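Phytase (Debaryomyces castellii, PDB 2GFI) probably hydrolyses phosphate esters of phytate (inositol hexakisphosphate), acting as a 3-phytase of the histidine acid phosphatase family. Local coordinates at residues N217-T220 with A221-D224; Y226-E229 with Y230-K233; L245-T248 with E249-S253; Y283-S286 with V287-D290. One frame throughout, in Å; residues are numbered along the deposited sequence.

The four contacts come in series along the chain, all in its histidine phosphatase (branch 2) part. Contacts 1, 2 and 3 each lie where a loop enters a helix: 220-223, 229-241 and 249-266. Contact 4 lies inside helix 277-295. The centres of contacts 1, 2 and 3 lie about 21, 26 and 27 Å from the centre of the chain, while that of contact 4 is about 14 Å from it. Contact 4 touches all three others and lies about 12 Å, centre to centre, from contacts 1 and 2. Thr232 and Glu249 join contacts 2 and 3 through a probable hydrogen bond. The group thus forms a packed helical region, with helix 277-295 linking its parts.

Contact 1: N217-T220 with A221-D224; sequences NANT and AIVD
Asn219 and Ile222 lie side by side at the start of helix 220-223, their side chains pointing the same way. The ends of the two side chains meet. Both side chains also rest on Tyr293 of helix 277-295. Beneath them the backbone carries the polar contacts. Val223 N donates to Asn219 O at 3.1 Å, almost in line with the carbonyl, and Val223 CG2 sits 3.6 Å from that same Asn219 O. One residue on, Asp224 N donates to Thr220 O at 2.8 Å. The Asp224 carboxylate bends back over this carbonyl, with Asp224 CG 3.1 Å from Thr220 O. Asn219 occupies the N-cap position, but its side chain makes no capping bond. A type I beta turn from Asn217 to Thr220 leads the chain into the helix. Two donors hold Asn217 O in this turn. Thr220 N binds Asn217 O at 3.2 Å, and Thr220 OG1 binds Asn217 O at 3.0 Å in the carbonyl plane. The hydroxyl reaches back because chi1 of 41° sets it between the Thr220 backbone N and carbonyl carbon. Farther out, Asn217 N bonds to Asn215 OD1, and Val223 packs on Asp290 and Tyr293.

Contact 2: Y226-E229 with Y230-K233; sequences YTTE and YLTK
Thr228 and Leu231 meet at the N-terminal end of helix 229-241, where Thr227 OG1 provides a capping bond. That hydroxyl accepts from Glu229 N at 3.2 Å, inside the turn leading into the helix. Among the backbone bonds, Leu231 N donates to Thr228 O at 2.8 Å from well above the carbonyl plane. Thr232 N reaches the same oxygen weakly. Lys233 N donates to Glu229 O at 2.9 Å.

Packing is led by Leu231 and Tyr230. Leu231 CD1 lies 4.0 Å from Thr228 CB. Leu231 also packs on Glu249, Val252 and Ser253 of helix 249-266, and its CG lies over one face of the Tyr230 ring, toward the rim. A chi1 of 75° turns the Tyr230 ring edge to Thr227 O, with Tyr230 CE2 3.7 Å from that oxygen. As for charges, Glu229 OE1 and Lys233 NZ are 4.5 Å apart, too far for a salt bridge.

Two waters bridge the turn. One lies between Thr227 OG1 and Tyr230 N, its bond to the amide being weak. The other joins Thr228 OG1 to Thr232 OG1, which also bonds to Glu249 OE2. This second water donates weakly to Thr228 O, and to Thr232 OG1 at 2.9 Å.

Contact 3: L245-T248 with E249-S253; sequences LNIT and EDDVS
Thr248 and Asp251 cap helix 249-266 with reciprocal bonds from side chain to backbone. Asp251 N donates to Thr248 OG1 at 3.1 Å, and Thr248 N donates to Asp251 OD2 at 2.9 Å. Together they form a capping box.

The side-chain torsions account for both bonds. Thr248 chi1 is 57°, which lodges OG1 between its own backbone N and carbonyl carbon, turned toward the first turn of the helix. Asp251 CG lies anti to its carbonyl carbon (chi1 -64°), which brings OD2 back to Thr248 N. The Thr248 N-H points almost straight at OD2, with an angle of 172° at the hydrogen, but meets it from above the carboxylate plane. The two side chains are set at a slant to each other. Val252 N closes the first helical turn by donating to Thr248 O at 3.0 Å.

Ile247 packs beside the box. Its CB lies 3.4 Å from Asp251 OD2. Its extended CG1 branch carries CD1 to Val252 CG2, 4.0 Å away, and these two side chains cross at about a right angle. Ile247 and Val252 both pack on Leu235 of helix 229-241. Glu249 OE2 bonds to Thr232 OG1 of that same helix.

Asp251 OD2 also forms a salt bridge with Lys89 of helix 77-91. One oxygen of the buried Asp251 therefore serves both a helix cap and a link between helices. The lysine and the amide donor would probably stabilise its negative charge.

Contact 4: Y283-S286 with V287-D290; sequences YSYS and VDLD
Tyr283 and Val287, and Tyr285 and Leu289, form two aromatic-aliphatic pairs with i to i+4 spacing on helix 277-295. The Tyr285 pair belongs to the buried part. Leu289 CG lies over a face of the Tyr285 ring in a CH-pi contact, 4.0 Å from the ring centroid. With CG anti to the backbone N (chi1 -175°), the ring swings along the helix to meet Leu289. Tyr285 OH hydrogen-bonds to Pro353 O, and Tyr226 meets the ring edge-to-face. Asp288 CB touches the Tyr285 ring obliquely, and the Asp288 carboxylate plane is turned 78° from the ring plane. That carboxylate belongs to a buried residue and is held by His365 N and Ser361 OG.

The other side is partly exposed. Val287 CG2 sits over a face of the Tyr283 ring, 4.1 Å from the centroid, also as a CH-pi contact. Tyr283 stacks on Phe256. The Val287 side chain is about 8 Å from that of Asp333, the predicted proton donor. Asp290 is also partly exposed, and its carboxylate leads away from the preceding turn.

Four i to i+4 backbone bonds run through the turn. In the last, Asp290 N donates to Ser286 O at 3.0 Å. Tyr283 O has a second donor. Ser286 OG folds back onto it at 2.6 Å, in the carbonyl plane and on a lone pair of Tyr283 O.

Contact 1: N217-T220 with A221-D224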
ATOM      1  N   ASN A 217      40.822  -1.027 -10.068  1.00 38.03           N
ATOM      2  CA  ASN A 217      40.628  -1.575 -11.403  1.00 37.72           C
ATOM      3  C   ASN A 217      41.364  -2.866 -11.694  1.00 36.91           C
ATOM      4  O   ASN A 217      41.386  -3.319 -12.829  1.00 37.02           O
ATOM      5  CB  ASN A 217      40.912  -0.516 -12.456  1.00 38.19           C
ATOM      6  CG  ASN A 217      39.979   0.661 -12.329  1.00 40.56           C
ATOM      7  OD1 ASN A 217      40.417   1.803 -12.117  1.00 44.75           O
ATOM      8  ND2 ASN A 217      38.678   0.393 -12.407  1.00 41.80           N
ATOM      9  N   ALA A 218      41.932  -3.481 -10.660  1.00 36.49           N
ATOM     10  CA  ALA A 218      42.675  -4.721 -10.821  1.00 36.62           C
ATOM     11  C   ALA A 218      41.897  -5.801 -11.561  1.00 36.90           C
ATOM     12  O   ALA A 218      42.492  -6.631 -12.234  1.00 37.52           O
ATOM     13  CB  ALA A 218      43.133  -5.253  -9.477  1.00 36.50           C
ATOM     14  N   ASN A 219      40.576  -5.809 -11.429  1.00 36.52           N
ATOM     15  CA  ASN A 219      39.796  -6.939 -11.928  1.00 36.03           C
ATOM     16  C   ASN A 219      38.884  -6.592 -13.079  1.00 36.61           C
ATOM     17  O   ASN A 219      37.947  -7.327 -13.359  1.00 36.63           O
ATOM     18  CB  ASN A 219      38.983  -7.546 -10.802  1.00 35.33           C
ATOM     19  CG  ASN A 219      39.845  -8.169  -9.743  1.00 34.89           C
ATOM     20  OD1 ASN A 219      39.698  -7.888  -8.520  1.00 31.81           O
ATOM     21  ND2 ASN A 219      40.763  -9.029 -10.185  1.00 32.96           N
ATOM     22  N   THR A 220      39.162  -5.481 -13.755  1.00 37.13           N
ATOM     23  CA  THR A 220      38.278  -5.022 -14.812  1.00 38.58           C
ATOM     24  C   THR A 220      38.087  -6.042 -15.932  1.00 38.47           C
ATOM     25  O   THR A 220      36.986  -6.155 -16.448  1.00 39.03           O
ATOM     26  CB  THR A 220      38.744  -3.661 -15.383  1.00 39.36           C
ATOM     27  OG1 THR A 220      40.163  -3.670 -15.493  1.00 41.14           O
ATOM     28  CG2 THR A 220      38.504  -2.536 -14.369  1.00 40.20           C
ATOM     29  N   ALA A 221      39.143  -6.768 -16.310  1.00 38.02           N
ATOM     30  CA  ALA A 221      39.058  -7.736 -17.414  1.00 37.65           C
ATOM     31  C   ALA A 221      38.101  -8.899 -17.108  1.00 37.30           C
ATOM     32  O   ALA A 221      37.393  -9.359 -18.005  1.00 37.73           O
ATOM     33  CB  ALA A 221      40.467  -8.268 -17.824  1.00 37.32           C
ATOM     34  N   ILE A 222      38.105  -9.368 -15.854  1.00 36.32           N
ATOM     35  CA  ILE A 222      37.120 -10.332 -15.344  1.00 35.32           C
ATOM     36  C   ILE A 222      35.714  -9.761 -15.474  1.00 33.68           C
ATOM     37  O   ILE A 222      34.820 -10.364 -16.066  1.00 32.73           O
ATOM     38  CB  ILE A 222      37.373 -10.651 -13.849  1.00 35.55           C
ATOM     39  CG1 ILE A 222      38.745 -11.340 -13.670  1.00 37.07           C
ATOM     40  CG2 ILE A 222      36.251 -11.521 -13.320  1.00 35.25           C
ATOM     41  CD1 ILE A 222      39.151 -11.670 -12.171  1.00 36.17           C
ATOM     42  N   VAL A 223      35.542  -8.576 -14.916  1.00 32.33           N
ATOM     43  CA  VAL A 223      34.237  -7.925 -14.902  1.00 31.25           C
ATOM     44  C   VAL A 223      33.680  -7.756 -16.313  1.00 31.15           C
ATOM     45  O   VAL A 223      32.489  -7.989 -16.548  1.00 30.89           O
ATOM     46  CB  VAL A 223      34.292  -6.596 -14.113  1.00 30.30           C
ATOM     47  CG1 VAL A 223      33.083  -5.742 -14.394  1.00 28.29           C
ATOM     48  CG2 VAL A 223      34.458  -6.893 -12.624  1.00 29.53           C
ATOM     49  N   ASP A 224      34.562  -7.399 -17.241  1.00 31.46           N
ATOM     50  CA  ASP A 224      34.197  -7.157 -18.633  1.00 32.38           C
ATOM     51  C   ASP A 224      33.794  -8.419 -19.399  1.00 31.72           C
ATOM     52  O   ASP A 224      33.226  -8.329 -20.465  1.00 32.13           O
ATOM     53  CB  ASP A 224      35.339  -6.417 -19.354  1.00 33.75           C
ATOM     54  CG  ASP A 224      35.469  -4.956 -18.912  1.00 35.83           C
ATOM     55  OD1 ASP A 224      34.596  -4.440 -18.174  1.00 37.98           O
ATOM     56  OD2 ASP A 224      36.431  -4.238 -19.256  1.00 41.43           O
TER

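Contact 2: Y226-E229 with Y230-K233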
ATOM      1  N   TYR A 226      31.404 -10.301 -18.396  1.00 29.56           N
ATOM      2  CA  TYR A 226      29.954 -10.398 -18.254  1.00 27.95           C
ATOM      3  C   TYR A 226      29.238  -9.861 -19.505  1.00 27.60           C
ATOM      4  O   TYR A 226      29.634  -8.842 -20.069  1.00 28.21           O
ATOM      5  CB  TYR A 226      29.494  -9.681 -16.987  1.00 26.71           C
ATOM      6  CG  TYR A 226      27.999  -9.775 -16.789  1.00 26.12           C
ATOM      7  CD1 TYR A 226      27.388 -10.998 -16.498  1.00 25.10           C
ATOM      8  CD2 TYR A 226      27.196  -8.661 -16.918  1.00 23.68           C
ATOM      9  CE1 TYR A 226      26.038 -11.098 -16.339  1.00 24.33           C
ATOM     10  CE2 TYR A 226      25.837  -8.747 -16.754  1.00 22.75           C
ATOM     11  CZ  TYR A 226      25.260  -9.965 -16.457  1.00 25.06           C
ATOM     12  OH  TYR A 226      23.890 -10.057 -16.283  1.00 24.40           O
ATOM     13  N   THR A 227      28.193 -10.556 -19.928  1.00 26.85           N
ATOM     14  CA  THR A 227      27.445 -10.228 -21.142  1.00 26.53           C
ATOM     15  C   THR A 227      27.052  -8.750 -21.293  1.00 26.94           C
ATOM     16  O   THR A 227      26.677  -8.087 -20.323  1.00 26.82           O
ATOM     17  CB  THR A 227      26.193 -11.141 -21.217  1.00 26.42           C
ATOM     18  OG1 THR A 227      25.418 -10.818 -22.382  1.00 25.38           O
ATOM     19  CG2 THR A 227      25.241 -10.911 -19.987  1.00 25.76           C
ATOM     20  N   THR A 228      27.165  -8.241 -22.521  1.00 27.10           N
ATOM     21  CA  THR A 228      26.701  -6.895 -22.894  1.00 26.62           C
ATOM     22  C   THR A 228      25.635  -7.026 -23.963  1.00 26.49           C
ATOM     23  O   THR A 228      25.167  -6.041 -24.491  1.00 26.43           O
ATOM     24  CB  THR A 228      27.851  -6.023 -23.476  1.00 26.85           C
ATOM     25  OG1 THR A 228      28.559  -6.773 -24.485  1.00 28.59           O
ATOM     26  CG2 THR A 228      28.914  -5.716 -22.438  1.00 25.99           C
ATOM     27  N   GLU A 229      25.254  -8.254 -24.284  1.00 27.15           N
ATOM     28  CA  GLU A 229      24.284  -8.521 -25.348  1.00 28.13           C
ATOM     29  C   GLU A 229      22.967  -7.793 -25.128  1.00 27.02           C
ATOM     30  O   GLU A 229      22.346  -7.335 -26.071  1.00 27.17           O
ATOM     31  CB  GLU A 229      24.058 -10.022 -25.497  1.00 29.47           C
ATOM     32  CG  GLU A 229      25.383 -10.760 -25.711  1.00 36.27           C
ATOM     33  CD  GLU A 229      25.263 -12.282 -25.622  1.00 43.52           C
ATOM     34  OE1 GLU A 229      24.671 -12.828 -26.597  1.00 43.30           O
ATOM     35  OE2 GLU A 229      25.764 -12.900 -24.580  1.00 44.32           O
ATOM     36  N   TYR A 230      22.550  -7.658 -23.876  1.00 25.99           N
ATOM     37  CA  TYR A 230      21.296  -6.985 -23.579  1.00 24.57           C
ATOM     38  C   TYR A 230      21.373  -5.529 -24.043  1.00 23.60           C
ATOM     39  O   TYR A 230      20.369  -4.944 -24.389  1.00 23.98           O
ATOM     40  CB  TYR A 230      20.966  -7.096 -22.080  1.00 24.01           C
ATOM     41  CG  TYR A 230      21.788  -6.206 -21.190  1.00 22.65           C
ATOM     42  CD1 TYR A 230      21.335  -4.940 -20.845  1.00 22.00           C
ATOM     43  CD2 TYR A 230      23.015  -6.626 -20.679  1.00 21.73           C
ATOM     44  CE1 TYR A 230      22.085  -4.111 -20.005  1.00 21.95           C
ATOM     45  CE2 TYR A 230      23.766  -5.809 -19.831  1.00 21.57           C
ATOM     46  CZ  TYR A 230      23.293  -4.546 -19.519  1.00 23.14           C
ATOM     47  OH  TYR A 230      24.025  -3.688 -18.729  1.00 25.04           O
ATOM     48  N   LEU A 231      22.575  -4.955 -24.051  1.00 23.51           N
ATOM     49  CA  LEU A 231      22.789  -3.578 -24.520  1.00 22.98           C
ATOM     50  C   LEU A 231      22.534  -3.485 -26.014  1.00 23.30           C
ATOM     51  O   LEU A 231      21.826  -2.589 -26.481  1.00 23.52           O
ATOM     52  CB  LEU A 231      24.177  -3.061 -24.159  1.00 22.64           C
ATOM     53  CG  LEU A 231      24.442  -2.913 -22.648  1.00 22.69           C
ATOM     54  CD1 LEU A 231      25.930  -2.699 -22.442  1.00 22.06           C
ATOM     55  CD2 LEU A 231      23.617  -1.783 -22.009  1.00 20.04           C
ATOM     56  N   THR A 232      23.059  -4.455 -26.751  1.00 23.45           N
ATOM     57  CA  THR A 232      22.850  -4.526 -28.178  1.00 24.13           C
ATOM     58  C   THR A 232      21.381  -4.691 -28.501  1.00 24.12           C
ATOM     59  O   THR A 232      20.862  -4.027 -29.410  1.00 24.01           O
ATOM     60  CB  THR A 232      23.631  -5.673 -28.719  1.00 24.55           C
ATOM     61  OG1 THR A 232      25.005  -5.469 -28.371  1.00 26.02           O
ATOM     62  CG2 THR A 232      23.609  -5.656 -30.253  1.00 25.79           C
ATOM     63  N   LYS A 233      20.700  -5.548 -27.743  1.00 23.88           N
ATOM     64  CA  LYS A 233      19.295  -5.775 -27.991  1.00 24.40           C
ATOM     65  C   LYS A 233      18.517  -4.517 -27.689  1.00 23.75           C
ATOM     66  O   LYS A 233      17.621  -4.158 -28.445  1.00 23.62           O
ATOM     67  CB  LYS A 233      18.749  -6.949 -27.176  1.00 24.98           C
ATOM     68  CG  LYS A 233      19.381  -8.301 -27.537  1.00 28.74           C
ATOM     69  CD  LYS A 233      18.946  -9.381 -26.552  1.00 34.72           C
ATOM     70  CE  LYS A 233      19.044 -10.764 -27.161  1.00 34.02           C
ATOM     71  NZ  LYS A 233      20.466 -11.230 -27.122  1.00 45.37           N
TER
HETATM   72  O   HOH W   1      22.977  -9.873 -22.170  1.00 16.97           O
HETATM   73  O   HOH W   2      27.252  -5.972 -26.636  1.00 37.53           O

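Contact 3: L245-T248 with E249-S253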
ATOM      1  N   LEU A 245      19.270   6.165 -35.901  1.00 30.01           N
ATOM      2  CA  LEU A 245      19.678   6.632 -34.568  1.00 29.48           C
ATOM      3  C   LEU A 245      21.113   6.194 -34.271  1.00 29.91           C
ATOM      4  O   LEU A 245      21.436   4.997 -34.277  1.00 29.76           O
ATOM      5  CB  LEU A 245      18.737   6.111 -33.487  1.00 29.45           C
ATOM      6  CG  LEU A 245      19.186   6.440 -32.064  1.00 27.90           C
ATOM      7  CD1 LEU A 245      19.037   7.947 -31.763  1.00 23.40           C
ATOM      8  CD2 LEU A 245      18.461   5.556 -31.070  1.00 27.36           C
ATOM      9  N   ASN A 246      21.977   7.169 -34.032  1.00 30.15           N
ATOM     10  CA  ASN A 246      23.389   6.877 -33.926  1.00 30.57           C
ATOM     11  C   ASN A 246      23.896   6.991 -32.476  1.00 29.79           C
ATOM     12  O   ASN A 246      24.454   8.013 -32.075  1.00 29.92           O
ATOM     13  CB  ASN A 246      24.189   7.774 -34.891  1.00 31.39           C
ATOM     14  CG  ASN A 246      25.652   7.330 -35.036  1.00 33.61           C
ATOM     15  OD1 ASN A 246      26.027   6.215 -34.630  1.00 35.19           O
ATOM     16  ND2 ASN A 246      26.486   8.208 -35.591  1.00 35.88           N
ATOM     17  N   ILE A 247      23.657   5.948 -31.688  1.00 28.78           N
ATOM     18  CA  ILE A 247      24.225   5.851 -30.359  1.00 27.07           C
ATOM     19  C   ILE A 247      24.801   4.461 -30.204  1.00 26.92           C
ATOM     20  O   ILE A 247      24.460   3.545 -30.962  1.00 26.58           O
ATOM     21  CB  ILE A 247      23.196   6.182 -29.238  1.00 27.11           C
ATOM     22  CG1 ILE A 247      22.046   5.165 -29.199  1.00 26.68           C
ATOM     23  CG2 ILE A 247      22.658   7.641 -29.354  1.00 25.21           C
ATOM     24  CD1 ILE A 247      21.059   5.369 -28.003  1.00 26.67           C
ATOM     25  N   THR A 248      25.689   4.323 -29.231  1.00 26.63           N
ATOM     26  CA  THR A 248      26.354   3.061 -28.937  1.00 27.31           C
ATOM     27  C   THR A 248      25.741   2.320 -27.752  1.00 26.07           C
ATOM     28  O   THR A 248      24.886   2.850 -27.020  1.00 24.45           O
ATOM     29  CB  THR A 248      27.861   3.303 -28.643  1.00 28.21           C
ATOM     30  OG1 THR A 248      27.980   4.224 -27.564  1.00 28.59           O
ATOM     31  CG2 THR A 248      28.553   4.066 -29.820  1.00 30.50           C
ATOM     32  N   GLU A 249      26.216   1.089 -27.588  1.00 26.14           N
ATOM     33  CA  GLU A 249      25.939   0.228 -26.455  1.00 26.41           C
ATOM     34  C   GLU A 249      26.404   0.896 -25.174  1.00 26.12           C
ATOM     35  O   GLU A 249      25.697   0.834 -24.188  1.00 25.30           O
ATOM     36  CB  GLU A 249      26.662  -1.092 -26.619  1.00 26.61           C
ATOM     37  CG  GLU A 249      25.853  -2.133 -27.355  1.00 31.06           C
ATOM     38  CD  GLU A 249      26.158  -2.212 -28.833  1.00 34.72           C
ATOM     39  OE1 GLU A 249      26.677  -1.228 -29.401  1.00 37.97           O
ATOM     40  OE2 GLU A 249      25.875  -3.273 -29.438  1.00 37.70           O
ATOM     41  N   ASP A 250      27.575   1.543 -25.233  1.00 26.26           N
ATOM     42  CA  ASP A 250      28.116   2.412 -24.197  1.00 28.05           C
ATOM     43  C   ASP A 250      27.159   3.513 -23.786  1.00 27.07           C
ATOM     44  O   ASP A 250      27.022   3.779 -22.609  1.00 27.58           O
ATOM     45  CB  ASP A 250      29.434   3.089 -24.669  1.00 29.59           C
ATOM     46  CG  ASP A 250      30.097   3.976 -23.563  1.00 35.20           C
ATOM     47  OD1 ASP A 250      30.348   3.401 -22.451  1.00 40.28           O
ATOM     48  OD2 ASP A 250      30.430   5.230 -23.709  1.00 38.58           O
ATOM     49  N   ASP A 251      26.564   4.190 -24.761  1.00 26.19           N
ATOM     50  CA  ASP A 251      25.530   5.194 -24.527  1.00 26.44           C
ATOM     51  C   ASP A 251      24.334   4.626 -23.773  1.00 25.75           C
ATOM     52  O   ASP A 251      23.924   5.180 -22.765  1.00 26.00           O
ATOM     53  CB  ASP A 251      25.072   5.790 -25.860  1.00 26.68           C
ATOM     54  CG  ASP A 251      26.199   6.553 -26.566  1.00 29.28           C
ATOM     55  OD1 ASP A 251      27.180   6.956 -25.878  1.00 32.15           O
ATOM     56  OD2 ASP A 251      26.203   6.780 -27.791  1.00 30.31           O
ATOM     57  N   VAL A 252      23.807   3.516 -24.286  1.00 24.95           N
ATOM     58  CA  VAL A 252      22.693   2.799 -23.723  1.00 24.53           C
ATOM     59  C   VAL A 252      23.031   2.400 -22.279  1.00 24.54           C
ATOM     60  O   VAL A 252      22.240   2.602 -21.389  1.00 24.83           O
ATOM     61  CB  VAL A 252      22.329   1.562 -24.570  1.00 23.80           C
ATOM     62  CG1 VAL A 252      21.196   0.758 -23.904  1.00 23.85           C
ATOM     63  CG2 VAL A 252      21.934   1.971 -25.998  1.00 22.11           C
ATOM     64  N   SER A 253      24.219   1.884 -22.059  1.00 24.33           N
ATOM     65  CA  SER A 253      24.647   1.532 -20.728  1.00 24.86           C
ATOM     66  C   SER A 253      24.605   2.721 -19.757  1.00 23.83           C
ATOM     67  O   SER A 253      24.255   2.566 -18.609  1.00 23.53           O
ATOM     68  CB  SER A 253      26.049   0.995 -20.791  1.00 25.16           C
ATOM     69  OG  SER A 253      26.404   0.537 -19.505  1.00 28.28           O
TER

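Contact 4: Y283-S286 with V287-D290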
ATOM      1  N   TYR A 283      21.885  -5.157 -16.225  1.00 19.78           N
ATOM      2  CA  TYR A 283      22.605  -3.968 -15.847  1.00 19.66           C
ATOM      3  C   TYR A 283      23.014  -4.028 -14.370  1.00 20.17           C
ATOM      4  O   TYR A 283      24.183  -3.791 -14.039  1.00 20.20           O
ATOM      5  CB  TYR A 283      21.816  -2.696 -16.088  1.00 18.46           C
ATOM      6  CG  TYR A 283      22.582  -1.487 -15.551  1.00 17.37           C
ATOM      7  CD1 TYR A 283      23.654  -0.941 -16.273  1.00 16.65           C
ATOM      8  CD2 TYR A 283      22.236  -0.903 -14.336  1.00 14.83           C
ATOM      9  CE1 TYR A 283      24.354   0.167 -15.812  1.00 16.12           C
ATOM     10  CE2 TYR A 283      22.917   0.200 -13.857  1.00 15.79           C
ATOM     11  CZ  TYR A 283      23.988   0.732 -14.602  1.00 17.58           C
ATOM     12  OH  TYR A 283      24.668   1.828 -14.146  1.00 18.01           O
ATOM     13  N   SER A 284      22.027  -4.292 -13.503  1.00 20.73           N
ATOM     14  CA  SER A 284      22.243  -4.351 -12.067  1.00 20.98           C
ATOM     15  C   SER A 284      23.370  -5.294 -11.721  1.00 20.97           C
ATOM     16  O   SER A 284      24.182  -5.014 -10.855  1.00 20.77           O
ATOM     17  CB  SER A 284      20.985  -4.834 -11.367  1.00 21.08           C
ATOM     18  OG  SER A 284      21.129  -4.646  -9.968  1.00 21.54           O
ATOM     19  N   TYR A 285      23.405  -6.439 -12.394  1.00 21.61           N
ATOM     20  CA  TYR A 285      24.404  -7.433 -12.052  1.00 21.14           C
ATOM     21  C   TYR A 285      25.783  -7.011 -12.542  1.00 22.06           C
ATOM     22  O   TYR A 285      26.794  -7.338 -11.896  1.00 22.43           O
ATOM     23  CB  TYR A 285      24.044  -8.807 -12.559  1.00 21.28           C
ATOM     24  CG  TYR A 285      25.040  -9.823 -12.075  1.00 21.01           C
ATOM     25  CD1 TYR A 285      25.249 -10.000 -10.726  1.00 20.63           C
ATOM     26  CD2 TYR A 285      25.825 -10.558 -12.980  1.00 20.54           C
ATOM     27  CE1 TYR A 285      26.186 -10.900 -10.282  1.00 23.29           C
ATOM     28  CE2 TYR A 285      26.754 -11.465 -12.547  1.00 19.39           C
ATOM     29  CZ  TYR A 285      26.928 -11.632 -11.197  1.00 20.92           C
ATOM     30  OH  TYR A 285      27.839 -12.541 -10.706  1.00 22.01           O
ATOM     31  N   SER A 286      25.838  -6.256 -13.649  1.00 21.87           N
ATOM     32  CA  SER A 286      27.130  -5.709 -14.104  1.00 22.00           C
ATOM     33  C   SER A 286      27.744  -4.769 -13.067  1.00 21.98           C
ATOM     34  O   SER A 286      28.986  -4.740 -12.886  1.00 22.60           O
ATOM     35  CB  SER A 286      27.024  -5.043 -15.492  1.00 22.05           C
ATOM     36  OG  SER A 286      26.348  -3.804 -15.439  1.00 22.63           O
ATOM     37  N   VAL A 287      26.876  -4.008 -12.399  1.00 21.70           N
ATOM     38  CA  VAL A 287      27.282  -3.151 -11.299  1.00 21.63           C
ATOM     39  C   VAL A 287      27.652  -3.981 -10.080  1.00 21.73           C
ATOM     40  O   VAL A 287      28.645  -3.699  -9.443  1.00 22.59           O
ATOM     41  CB  VAL A 287      26.196  -2.067 -10.892  1.00 21.58           C
ATOM     42  CG1 VAL A 287      26.675  -1.270  -9.665  1.00 20.86           C
ATOM     43  CG2 VAL A 287      25.896  -1.127 -12.039  1.00 18.95           C
ATOM     44  N   ASP A 288      26.870  -4.993  -9.727  1.00 21.79           N
ATOM     45  CA  ASP A 288      27.287  -5.835  -8.609  1.00 21.65           C
ATOM     46  C   ASP A 288      28.675  -6.415  -8.853  1.00 21.93           C
ATOM     47  O   ASP A 288      29.465  -6.480  -7.927  1.00 22.14           O
ATOM     48  CB  ASP A 288      26.326  -6.979  -8.397  1.00 21.97           C
ATOM     49  CG  ASP A 288      25.046  -6.549  -7.701  1.00 24.11           C
ATOM     50  OD1 ASP A 288      25.053  -5.490  -6.995  1.00 27.22           O
ATOM     51  OD2 ASP A 288      23.982  -7.227  -7.806  1.00 25.99           O
ATOM     52  N   LEU A 289      28.951  -6.850 -10.094  1.00 22.33           N
ATOM     53  CA  LEU A 289      30.209  -7.442 -10.463  1.00 23.04           C
ATOM     54  C   LEU A 289      31.341  -6.435 -10.335  1.00 24.03           C
ATOM     55  O   LEU A 289      32.322  -6.654  -9.625  1.00 24.04           O
ATOM     56  CB  LEU A 289      30.143  -7.892 -11.901  1.00 23.51           C
ATOM     57  CG  LEU A 289      29.737  -9.301 -12.253  1.00 23.64           C
ATOM     58  CD1 LEU A 289      29.767  -9.416 -13.773  1.00 23.43           C
ATOM     59  CD2 LEU A 289      30.673 -10.307 -11.578  1.00 23.77           C
ATOM     60  N   ASP A 290      31.197  -5.321 -11.020  1.00 25.15           N
ATOM     61  CA  ASP A 290      32.169  -4.267 -10.918  1.00 26.97           C
ATOM     62  C   ASP A 290      32.454  -3.903  -9.452  1.00 27.65           C
ATOM     63  O   ASP A 290      33.604  -3.829  -9.039  1.00 27.31           O
ATOM     64  CB  ASP A 290      31.686  -3.056 -11.700  1.00 27.58           C
ATOM     65  CG  ASP A 290      32.663  -1.930 -11.664  1.00 31.09           C
ATOM     66  OD1 ASP A 290      33.880  -2.217 -11.707  1.00 36.24           O
ATOM     67  OD2 ASP A 290      32.327  -0.724 -11.573  1.00 34.94           O
TER
HETATM   68  O   HOH W   3      22.082  -7.152  -9.299  1.00 17.36           O